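Effector EagT6 (Pseudomonas aeruginosa, PDB 1TU1) is a homodimeric type VI secretion protein essential for delivering the toxin Tse6 to target cells and specifically for loading it onto VgrG1a. Local coordinates at residues Tyr6-Glu10 against Ala11-Ile15. Residues are numbered along the deposited sequence; the frame is centred on the assembly and turned at random.
Sequences YRLHE and ADLEI
Tyr-6 and Leu-13 form a hydrogen-bonded antiparallel pair in the N-terminal beta hairpin of strands 3-7 and 11-16, with Tyr-6 N to Leu-13 O at 2.7 Å and Leu-13 N to Tyr-6 O at 3.1 Å. Arg-7 and Asp-12 follow as a non-hydrogen-bonded pair, and His-9 and Glu-10 turn the chain with type I backbone angles. The loop is drawn shut by Leu-8 N donating to Ala-11 O over 3.0 Å. Ala-11 and Asp-12 also join an antiparallel ladder with a strand of the second subunit, continuing the sheet across the dimer interface.

Tyr-6, Leu-13 and Ile-15 share one face of the hairpin. The tyrosine CG stands opposite its own backbone N (chi1 -177°), bringing the ring alongside Leu-13 and Ile-15. Its CB packs on Ile-15 CG1 at 3.6 Å, while ring atom CD2 meets Leu-13 CD2 obliquely at 4.1 Å. Beyond this apolar patch, the phenol OH hydrogen-bonds to Asn-25 OD1 of the second subunit.

Arg-7 and Asp-12 occupy the opposite face. The aspartate OD1 lies in the guanidinium plane at its edge, but the carboxylate is turned 89° to that plane. The salt bridge to Arg-7 NE is long and, with Arg-7 modelled in two conformers, doubtful in detail; OD1 has its stronger partner in Arg-7 NH1 of the second subunit. Glu-10 likewise reaches over the interface, pairing with Arg-44 there.

Near the turn, Leu-8 holds CG between its backbone N and carbonyl carbon (chi1 52°), crossing Leu-13 at an angle. This places Leu-8 CD2 against Leu-13 CD2 at 3.7 Å and also within 3.4 Å of Ala-11 O.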
ATOM      1  N   TYR A   6      -2.551  -0.481 -13.955  1.00 27.29           N
ATOM      2  CA  TYR A   6      -1.824  -0.546 -12.699  1.00 24.56           C
ATOM      3  C   TYR A   6      -1.797  -1.995 -12.196  1.00 24.60           C
ATOM      4  O   TYR A   6      -2.826  -2.654 -12.111  1.00 22.03           O
ATOM      5  CB  TYR A   6      -2.515   0.342 -11.679  1.00 24.32           C
ATOM      6  CG  TYR A   6      -1.798   0.386 -10.372  1.00 22.32           C
ATOM      7  CD1 TYR A   6      -0.736   1.264 -10.175  1.00 19.82           C
ATOM      8  CD2 TYR A   6      -2.169  -0.465  -9.311  1.00 21.56           C
ATOM      9  CE1 TYR A   6      -0.059   1.295  -8.973  1.00 18.22           C
ATOM     10  CE2 TYR A   6      -1.503  -0.420  -8.105  1.00 19.82           C
ATOM     11  CZ  TYR A   6      -0.439   0.447  -7.943  1.00 19.76           C
ATOM     12  OH  TYR A   6       0.230   0.486  -6.739  1.00 18.54           O
ATOM     13  N   ARG A   7      -0.616  -2.469 -11.860  1.00 24.42           N
ATOM     14  CA  ARG A   7      -0.404  -3.852 -11.483  1.00 25.77           C
ATOM     15  C   ARG A   7      -0.221  -3.958  -9.967  1.00 24.30           C
ATOM     16  O   ARG A   7       0.592  -3.224  -9.361  1.00 23.63           O
ATOM     17  CB  ARG A   7       0.817  -4.470 -12.186  0.51 26.19           C
ATOM     18  CG  ARG A   7       1.061  -4.006 -13.607  0.51 30.83           C
ATOM     19  CD  ARG A   7      -0.159  -4.036 -14.515  0.51 36.42           C
ATOM     20  NE  ARG A   7       0.096  -3.954 -15.961  0.51 41.47           N
ATOM     21  CZ  ARG A   7       1.017  -3.209 -16.582  0.51 44.76           C
ATOM     22  NH1 ARG A   7       1.876  -2.433 -15.925  0.51 46.22           N
ATOM     23  NH2 ARG A   7       1.083  -3.255 -17.914  0.51 46.25           N
ATOM     24  N   LEU A   8      -1.015  -4.845  -9.359  1.00 22.45           N
ATOM     25  CA  LEU A   8      -0.793  -5.291  -7.990  1.00 21.82           C
ATOM     26  C   LEU A   8      -0.718  -6.830  -7.957  1.00 22.06           C
ATOM     27  O   LEU A   8      -0.831  -7.493  -8.984  1.00 22.03           O
ATOM     28  CB  LEU A   8      -1.852  -4.740  -7.035  1.00 21.22           C
ATOM     29  CG  LEU A   8      -3.339  -4.919  -7.339  1.00 20.50           C
ATOM     30  CD1 LEU A   8      -4.136  -4.945  -6.054  1.00 20.71           C
ATOM     31  CD2 LEU A   8      -3.862  -3.822  -8.245  1.00 22.13           C
ATOM     32  N   HIS A   9      -0.422  -7.378  -6.796  1.00 22.67           N
ATOM     33  CA  HIS A   9      -0.111  -8.802  -6.681  1.00 23.35           C
ATOM     34  C   HIS A   9      -1.340  -9.656  -6.995  1.00 23.34           C
ATOM     35  O   HIS A   9      -1.210 -10.715  -7.613  1.00 24.02           O
ATOM     36  CB  HIS A   9       0.435  -9.109  -5.285  1.00 23.36           C
ATOM     37  CG  HIS A   9       0.869 -10.535  -5.099  1.00 25.73           C
ATOM     38  ND1 HIS A   9       1.813 -11.136  -5.903  1.00 28.48           N
ATOM     39  CD2 HIS A   9       0.506 -11.465  -4.180  1.00 28.88           C
ATOM     40  CE1 HIS A   9       1.995 -12.388  -5.503  1.00 32.14           C
ATOM     41  NE2 HIS A   9       1.209 -12.614  -4.463  1.00 30.52           N
ATOM     42  N   GLU A  10      -2.512  -9.121  -6.676  1.00 22.62           N
ATOM     43  CA  GLU A  10      -3.781  -9.840  -6.726  1.00 23.00           C
ATOM     44  C   GLU A  10      -4.646  -9.506  -7.915  1.00 23.46           C
ATOM     45  O   GLU A  10      -5.660 -10.178  -8.139  1.00 23.32           O
ATOM     46  CB  GLU A  10      -4.577  -9.532  -5.459  1.00 22.64           C
ATOM     47  CG  GLU A  10      -3.829  -9.916  -4.194  1.00 22.71           C
ATOM     48  CD  GLU A  10      -2.971  -8.788  -3.641  1.00 24.55           C
ATOM     49  OE1 GLU A  10      -2.741  -7.777  -4.373  1.00 20.75           O
ATOM     50  OE2 GLU A  10      -2.516  -8.926  -2.493  1.00 24.28           O
ATOM     51  N   ALA A  11      -4.257  -8.488  -8.686  1.00 23.42           N
ATOM     52  CA  ALA A  11      -5.101  -7.989  -9.761  1.00 23.07           C
ATOM     53  C   ALA A  11      -4.406  -6.914 -10.615  1.00 23.26           C
ATOM     54  O   ALA A  11      -3.328  -6.441 -10.274  1.00 22.54           O
ATOM     55  CB  ALA A  11      -6.359  -7.381  -9.159  1.00 23.65           C
ATOM     56  N   ASP A  12      -5.057  -6.542 -11.713  1.00 23.72           N
ATOM     57  CA  ASP A  12      -4.702  -5.366 -12.505  1.00 23.73           C
ATOM     58  C   ASP A  12      -5.939  -4.541 -12.670  1.00 23.05           C
ATOM     59  O   ASP A  12      -7.035  -5.080 -12.719  1.00 22.73           O
ATOM     60  CB  ASP A  12      -4.200  -5.781 -13.877  1.00 24.40           C
ATOM     61  CG  ASP A  12      -3.063  -6.719 -13.781  1.00 28.62           C
ATOM     62  OD1 ASP A  12      -1.934  -6.236 -13.593  1.00 29.34           O
ATOM     63  OD2 ASP A  12      -3.216  -7.964 -13.769  1.00 33.84           O
ATOM     64  N   LEU A  13      -5.775  -3.233 -12.766  1.00 22.15           N
ATOM     65  CA  LEU A  13      -6.889  -2.355 -13.104  1.00 22.35           C
ATOM     66  C   LEU A  13      -6.378  -1.079 -13.743  1.00 22.78           C
ATOM     67  O   LEU A  13      -5.211  -0.740 -13.586  1.00 22.20           O
ATOM     68  CB  LEU A  13      -7.745  -2.027 -11.891  1.00 22.30           C
ATOM     69  CG  LEU A  13      -7.247  -1.004 -10.849  1.00 23.34           C
ATOM     70  CD1 LEU A  13      -8.365  -0.675  -9.900  1.00 23.94           C
ATOM     71  CD2 LEU A  13      -6.040  -1.557 -10.110  1.00 24.56           C
ATOM     72  N   GLU A  14      -7.250  -0.373 -14.461  1.00 22.53           N
ATOM     73  CA  GLU A  14      -6.869   0.918 -15.027  1.00 23.70           C
ATOM     74  C   GLU A  14      -7.120   1.996 -14.014  1.00 23.76           C
ATOM     75  O   GLU A  14      -8.227   2.101 -13.492  1.00 23.81           O
ATOM     76  CB  GLU A  14      -7.659   1.215 -16.306  1.00 23.33           C
ATOM     77  CG  GLU A  14      -7.321   0.224 -17.399  1.00 26.14           C
ATOM     78  CD  GLU A  14      -8.008   0.520 -18.719  1.00 30.31           C
ATOM     79  OE1 GLU A  14      -8.871   1.436 -18.794  1.00 33.16           O
ATOM     80  OE2 GLU A  14      -7.704  -0.210 -19.658  1.00 34.07           O
ATOM     81  N   ILE A  15      -6.092   2.795 -13.736  1.00 23.71           N
ATOM     82  CA  ILE A  15      -6.176   3.909 -12.812  1.00 24.72           C
ATOM     83  C   ILE A  15      -6.096   5.274 -13.558  1.00 26.13           C
ATOM     84  O   ILE A  15      -5.149   5.493 -14.295  1.00 25.78           O
ATOM     85  CB  ILE A  15      -5.032   3.787 -11.792  1.00 24.65           C
ATOM     86  CG1 ILE A  15      -5.258   2.550 -10.862  1.00 22.84           C
ATOM     87  CG2 ILE A  15      -4.877   5.088 -10.974  1.00 26.54           C
ATOM     88  CD1 ILE A  15      -6.455   2.690  -9.920  1.00 22.64           C
TER